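PDB 5GKE: endonuclease NucS from Thermococcus kodakarensis KOD1, which cleaves double-stranded DNA at mismatched base pairs, acting as a mismatch restriction endonuclease. Local coordinates for residues K181-R184 against A185-H188; V21-A24 against L25-A29. The protein carries 1 engineered substitution. One frame throughout, in Å; residues are numbered along the deposited sequence.

Interaction 1: K181-R184 against A185-H188; sequences KRRR and AELH. With nucleotides of chain C; nucleotides of chain D.
Arg-183 NH2 donates to Glu-186 OE2 at 3.0 Å, a salt bridge that closes the turn between strand 175-180 and helix 187-204, where Glu-186 is the N-cap. The carboxylate presents the syn lone pair of OE2, and the donor N-H points only moderately well at it (139°); the oxygen lies 28° out of the guanidinium plane. Arg-183 leaves the backbone with CG between N and the carbonyl carbon (chi1 64°) and then runs out extended, bringing both terminal nitrogens to partners. NH1 of Arg-183 gives a straighter bond to OP1 of DG9 in chain C, 3.2 Å long and at the guanidinium edge. The same phosphate receives a weak bond at OP2 from Arg-182 NH1 (2.8 Å). NH2 of Arg-182 donates to the backbone carbonyl of Arg-44 of the second subunit. On the other DNA strand, Arg-184 NH1 sits close to both non-bridging oxygens of the DA3 phosphate of chain D, 2.8 Å from OP1.

Lys-181 bends at chi2, and its CG passes 4.2 Å from Ala-185 CB. Its NZ reaches OP1 of DC6 in chain C at 2.5 Å and also gives a weak hydrogen bond to OE1 of Glu-179, a magnesium ligand. Glu-179 and Lys-181 match the E-x-K of the PD-(D/E)XK nuclease core, and the magnesium ion lies about 4 Å from the Lys-181 side chain. Held by a carboxylate at one nitrogen and a phosphate at another, the Arg-183 guanidinium is probably restrained in rotation, its positive charge shared between protein and DNA.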
loop_
_atom_site.group_PDB
_atom_site.type_symbol
_atom_site.label_atom_id
_atom_site.label_comp_id
_atom_site.label_asym_id
_atom_site.label_seq_id
_atom_site.Cartn_x
_atom_site.Cartn_y
_atom_site.Cartn_z
ATOM N N LYS A 181 14.300 -11.437 1.877
ATOM C CA LYS A 181 13.673 -10.352 1.119
ATOM C C LYS A 181 13.645 -10.700 -0.351
ATOM O O LYS A 181 14.686 -11.038 -0.930
ATOM C CB LYS A 181 14.407 -9.026 1.311
ATOM C CG LYS A 181 14.337 -8.484 2.719
ATOM C CD LYS A 181 12.909 -8.211 3.158
ATOM C CE LYS A 181 12.866 -7.934 4.654
ATOM N NZ LYS A 181 11.501 -7.987 5.231
ATOM N N ARG A 182 12.464 -10.586 -0.957
ATOM C CA ARG A 182 12.275 -10.891 -2.381
ATOM C C ARG A 182 12.906 -9.823 -3.263
ATOM O O ARG A 182 13.098 -10.017 -4.451
ATOM C CB ARG A 182 10.776 -11.032 -2.723
ATOM C CG ARG A 182 9.938 -9.760 -2.570
ATOM C CD ARG A 182 8.563 -9.911 -3.242
ATOM N NE ARG A 182 8.726 -10.522 -4.555
ATOM C CZ ARG A 182 9.128 -9.860 -5.635
ATOM N NH1 ARG A 182 9.360 -8.561 -5.575
ATOM N NH2 ARG A 182 9.286 -10.498 -6.775
ATOM N N ARG A 183 13.220 -8.684 -2.667
ATOM C CA ARG A 183 13.794 -7.593 -3.416
ATOM C C ARG A 183 14.994 -7.065 -2.643
ATOM O O ARG A 183 15.289 -7.553 -1.546
ATOM C CB ARG A 183 12.744 -6.500 -3.660
ATOM C CG ARG A 183 12.240 -5.825 -2.399
ATOM C CD ARG A 183 11.180 -4.775 -2.682
ATOM N NE ARG A 183 11.198 -3.719 -1.663
ATOM C CZ ARG A 183 10.376 -2.672 -1.634
ATOM N NH1 ARG A 183 9.448 -2.525 -2.569
ATOM N NH2 ARG A 183 10.482 -1.764 -0.668
ATOM N N ARG A 184 15.671 -6.065 -3.204
ATOM C CA ARG A 184 16.863 -5.514 -2.592
ATOM C C ARG A 184 16.615 -5.170 -1.120
ATOM O O ARG A 184 15.636 -4.523 -0.769
ATOM C CB ARG A 184 17.325 -4.280 -3.354
ATOM C CG ARG A 184 18.212 -3.359 -2.538
ATOM C CD ARG A 184 18.782 -2.273 -3.397
ATOM N NE ARG A 184 19.788 -2.817 -4.285
ATOM C CZ ARG A 184 20.984 -2.276 -4.447
ATOM N NH1 ARG A 184 21.301 -1.176 -3.778
ATOM N NH2 ARG A 184 21.859 -2.839 -5.265
ATOM N N ALA A 185 17.507 -5.637 -0.260
ATOM C CA ALA A 185 17.292 -5.517 1.166
ATOM C C ALA A 185 17.710 -4.153 1.692
ATOM O O ALA A 185 18.780 -3.629 1.364
ATOM C CB ALA A 185 18.023 -6.617 1.893
ATOM N N GLU A 186 16.852 -3.602 2.532
ATOM C CA GLU A 186 17.036 -2.274 3.093
ATOM C C GLU A 186 17.354 -2.332 4.595
ATOM O O GLU A 186 17.395 -3.413 5.185
ATOM C CB GLU A 186 15.773 -1.447 2.860
ATOM C CG GLU A 186 15.402 -1.300 1.395
ATOM C CD GLU A 186 13.980 -0.770 1.183
ATOM O OE1 GLU A 186 13.605 0.241 1.823
ATOM O OE2 GLU A 186 13.240 -1.373 0.374
ATOM N N LEU A 187 17.558 -1.171 5.205
ATOM C CA LEU A 187 17.917 -1.089 6.625
ATOM C C LEU A 187 16.909 -1.794 7.508
ATOM O O LEU A 187 17.274 -2.497 8.447
ATOM C CB LEU A 187 18.037 0.371 7.073
ATOM C CG LEU A 187 19.366 1.049 6.782
ATOM C CD1 LEU A 187 19.285 2.509 7.185
ATOM C CD2 LEU A 187 20.439 0.325 7.584
ATOM N N HIS A 188 15.637 -1.594 7.183
ATOM C CA HIS A 188 14.519 -2.232 7.865
ATOM C C HIS A 188 14.779 -3.737 8.048
ATOM O O HIS A 188 14.589 -4.273 9.137
ATOM C CB HIS A 188 13.245 -1.964 7.051
ATOM C CG HIS A 188 12.028 -2.704 7.516
ATOM N ND1 HIS A 188 11.490 -3.758 6.813
ATOM C CD2 HIS A 188 11.216 -2.506 8.587
ATOM C CE1 HIS A 188 10.409 -4.199 7.444
ATOM N NE2 HIS A 188 10.225 -3.459 8.519
ATOM P P DG C 9 7.434 -5.572 -4.535
ATOM O OP1 DG C 9 8.612 -4.715 -4.799
ATOM O OP2 DG C 9 7.608 -6.956 -4.054
ATOM O "O5'" DG C 9 6.497 -4.787 -3.515
ATOM C "C5'" DG C 9 6.237 -3.409 -3.718
ATOM C "C4'" DG C 9 4.742 -3.141 -3.797
ATOM O "O4'" DG C 9 4.123 -3.442 -2.524
ATOM C "C3'" DG C 9 4.378 -1.700 -4.149
ATOM O "O3'" DG C 9 3.816 -1.655 -5.457
ATOM C "C2'" DG C 9 3.359 -1.273 -3.097
ATOM C "C1'" DG C 9 3.541 -2.285 -1.976
ATOM N N9 DG C 9 4.359 -1.827 -0.853
ATOM C C8 DG C 9 5.562 -2.357 -0.433
ATOM N N7 DG C 9 6.048 -1.772 0.637
ATOM C C5 DG C 9 5.100 -0.801 0.953
ATOM C C6 DG C 9 5.080 0.150 2.009
ATOM O O6 DG C 9 5.924 0.330 2.913
ATOM N N1 DG C 9 3.946 0.947 1.954
ATOM C C2 DG C 9 2.952 0.845 1.006
ATOM N N2 DG C 9 1.927 1.706 1.130
ATOM N N3 DG C 9 2.956 -0.036 0.011
ATOM C C4 DG C 9 4.056 -0.822 0.042
ATOM P P DA D 3 20.695 1.830 -2.941
ATOM O OP1 DA D 3 21.922 1.216 -2.394
ATOM O OP2 DA D 3 19.505 1.000 -3.238
ATOM O "O5'" DA D 3 20.275 2.973 -1.928
ATOM C "C5'" DA D 3 21.268 3.725 -1.297
ATOM C "C4'" DA D 3 20.653 4.668 -0.287
ATOM O "O4'" DA D 3 19.610 5.446 -0.928
ATOM C "C3'" DA D 3 19.989 3.990 0.915
ATOM O "O3'" DA D 3 20.252 4.762 2.078
ATOM C "C2'" DA D 3 18.501 4.024 0.540
ATOM C "C1'" DA D 3 18.435 5.377 -0.148
ATOM N N9 DA D 3 17.286 5.578 -1.033
ATOM C C8 DA D 3 16.915 4.811 -2.106
ATOM N N7 DA D 3 15.852 5.262 -2.737
ATOM C C5 DA D 3 15.511 6.407 -2.034
ATOM C C6 DA D 3 14.477 7.354 -2.200
ATOM N N6 DA D 3 13.555 7.277 -3.164
ATOM N N1 DA D 3 14.421 8.382 -1.325
ATOM C C2 DA D 3 15.346 8.456 -0.355
ATOM N N3 DA D 3 16.367 7.632 -0.105
ATOM C C4 DA D 3 16.390 6.619 -0.987
ATOM P P DC C 6 8.653 -9.015 6.588
ATOM O OP1 DC C 6 9.915 -9.706 6.240
ATOM O OP2 DC C 6 8.677 -7.558 6.828
ATOM O "O5'" DC C 6 7.631 -9.328 5.406
ATOM C "C5'" DC C 6 7.358 -10.683 5.081
ATOM C "C4'" DC C 6 6.283 -10.786 4.023
ATOM O "O4'" DC C 6 5.104 -10.062 4.450
ATOM C "C3'" DC C 6 6.648 -10.206 2.667
ATOM O "O3'" DC C 6 5.976 -10.949 1.665
ATOM C "C2'" DC C 6 6.114 -8.782 2.767
ATOM C "C1'" DC C 6 4.825 -9.021 3.534
ATOM N N1 DC C 6 4.325 -7.845 4.315
ATOM C C2 DC C 6 3.042 -7.350 4.070
ATOM O O2 DC C 6 2.358 -7.870 3.182
ATOM N N3 DC C 6 2.587 -6.304 4.801
ATOM C C4 DC C 6 3.363 -5.768 5.756
ATOM N N4 DC C 6 2.875 -4.735 6.455
ATOM C C5 DC C 6 4.672 -6.265 6.027
ATOM C C6 DC C 6 5.106 -7.299 5.295
#

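Interaction 2: V21-A24 against L25-A29; sequences VNSA and LLEEA
Leu-25 and Val-21, one helical turn apart, run alongside each other, with Leu-25 CD1 4.2 Å from Val-21 CG1. Val-21 sets CG1 anti to its own backbone nitrogen (chi1 174°), on the side where Leu-25 arrives, while Leu-25 CG rests 3.4 Å from Val-21 O, the carbonyl that accepts Leu-25 N. Val-84 meets Leu-25 from a neighbouring loop, so an alanine here would probably leave Val-21 CG1 and Val-84 without their shared apolar neighbour and open a gap at this edge of the helix. The buried, closely packed face adjoins this pair: Val-21 and Ala-24 touch Leu-31 of strand 30-42, and Ala-24 and Ala-29 meet Val-117 of strand 111-118. Helix 14-27 is thereby laid against the antiparallel sheet of the PH-like domain.

The helix finishes in a Schellman motif. Glu-28 takes a positive phi (57°), Ala-29 N reaches back to Ala-24 O at 2.9 Å, and Glu-28 N makes a weak bond to Leu-25 O (3.4 Å). The reversal brings Ala-29 CB to 3.9 Å from Ala-24 O and leads the chain straight into strand 30-42.

Away from the sheet the side chains fit more loosely. Asn-22 and Leu-26 are exposed there, and Leu-26 meets the preceding turn mainly through CB, 3.4 Å from Asn-22 O. Glu-28 is exposed at the end of the helix. Glu-27, between the packed and the open side, sets CG beside its own backbone nitrogen (chi1 -63°), 3.1 Å from Ser-23 O, and runs on extended; its OE1 forms a salt bridge with Arg-119.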
loop_
_atom_site.group_PDB
_atom_site.type_symbol
_atom_site.label_atom_id
_atom_site.label_comp_id
_atom_site.label_asym_id
_atom_site.label_seq_id
_atom_site.Cartn_x
_atom_site.Cartn_y
_atom_site.Cartn_z
ATOM N N VAL A 21 -27.756 3.450 -8.175
ATOM C CA VAL A 21 -26.980 3.204 -6.968
ATOM C C VAL A 21 -27.644 2.107 -6.147
ATOM O O VAL A 21 -27.010 1.100 -5.816
ATOM C CB VAL A 21 -26.834 4.456 -6.124
ATOM C CG1 VAL A 21 -26.150 4.109 -4.840
ATOM C CG2 VAL A 21 -26.048 5.523 -6.901
ATOM N N ASN A 22 -28.937 2.288 -5.870
ATOM C CA ASN A 22 -29.704 1.337 -5.069
ATOM C C ASN A 22 -29.593 -0.061 -5.621
ATOM O O ASN A 22 -29.251 -1.016 -4.910
ATOM C CB ASN A 22 -31.177 1.732 -5.018
ATOM C CG ASN A 22 -31.429 2.975 -4.187
ATOM O OD1 ASN A 22 -30.603 3.371 -3.352
ATOM N ND2 ASN A 22 -32.587 3.598 -4.409
ATOM N N SER A 23 -29.882 -0.163 -6.908
ATOM C CA SER A 23 -29.846 -1.428 -7.609
ATOM C C SER A 23 -28.476 -2.089 -7.501
ATOM O O SER A 23 -28.374 -3.296 -7.252
ATOM C CB SER A 23 -30.222 -1.217 -9.069
ATOM O OG SER A 23 -29.941 -2.397 -9.802
ATOM N N ALA A 24 -27.428 -1.289 -7.679
ATOM C CA ALA A 24 -26.052 -1.767 -7.540
ATOM C C ALA A 24 -25.828 -2.431 -6.189
ATOM O O ALA A 24 -25.382 -3.582 -6.124
ATOM C CB ALA A 24 -25.076 -0.628 -7.730
ATOM N N LEU A 25 -26.163 -1.719 -5.114
ATOM C CA LEU A 25 -25.969 -2.254 -3.759
ATOM C C LEU A 25 -26.799 -3.510 -3.514
ATOM O O LEU A 25 -26.304 -4.515 -3.005
ATOM C CB LEU A 25 -26.316 -1.196 -2.717
ATOM C CG LEU A 25 -25.533 0.095 -2.935
ATOM C CD1 LEU A 25 -25.925 1.135 -1.907
ATOM C CD2 LEU A 25 -24.044 -0.181 -2.888
ATOM N N LEU A 26 -28.069 -3.447 -3.891
ATOM C CA LEU A 26 -28.963 -4.583 -3.754
ATOM C C LEU A 26 -28.495 -5.821 -4.520
ATOM O O LEU A 26 -28.592 -6.935 -4.021
ATOM C CB LEU A 26 -30.358 -4.175 -4.223
ATOM C CG LEU A 26 -31.568 -4.756 -3.494
ATOM C CD1 LEU A 26 -31.278 -4.915 -2.018
ATOM C CD2 LEU A 26 -32.735 -3.826 -3.706
ATOM N N GLU A 27 -27.974 -5.624 -5.729
ATOM C CA GLU A 27 -27.598 -6.747 -6.588
ATOM C C GLU A 27 -26.170 -7.243 -6.393
ATOM O O GLU A 27 -25.731 -8.139 -7.104
ATOM C CB GLU A 27 -27.794 -6.370 -8.049
ATOM C CG GLU A 27 -29.242 -6.074 -8.406
ATOM C CD GLU A 27 -29.406 -5.663 -9.847
ATOM O OE1 GLU A 27 -28.815 -6.327 -10.725
ATOM O OE2 GLU A 27 -30.117 -4.672 -10.102
ATOM N N GLU A 28 -25.452 -6.662 -5.437
ATOM C CA GLU A 28 -24.041 -6.987 -5.245
ATOM C C GLU A 28 -23.255 -6.722 -6.530
ATOM O O GLU A 28 -22.388 -7.498 -6.895
ATOM C CB GLU A 28 -23.869 -8.446 -4.828
ATOM C CG GLU A 28 -23.660 -8.680 -3.348
ATOM C CD GLU A 28 -23.415 -10.147 -3.028
ATOM O OE1 GLU A 28 -23.847 -11.017 -3.823
ATOM O OE2 GLU A 28 -22.784 -10.431 -1.988
ATOM N N ALA A 29 -23.595 -5.646 -7.232
ATOM C CA ALA A 29 -22.905 -5.283 -8.468
ATOM C C ALA A 29 -21.825 -4.246 -8.197
ATOM O O ALA A 29 -21.670 -3.767 -7.076
ATOM C CB ALA A 29 -23.901 -4.745 -9.511
#

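How the interactions relate
The two contacts sit on opposite sides of the chain's centre, 43 Å apart between centres and about 31 Å between nearest atoms, and do not touch. Interaction 2 closes before interaction 1 opens along the sequence: residues 21-29 form the end of helix 14-27, packed on the antiparallel sheet, and lead into strand 30-42, whereas residues 181-188 join strand to helix in the nuclease domain. Only interaction 1 lies beside the magnesium site, whose ligands include Glu-179 and Gln-192, and it touches both DNA strands. The nearest atom of interaction 2 stays about 16 Å from the nucleic acid, so it packs within the N-terminal part of the chain, clear of the DNA.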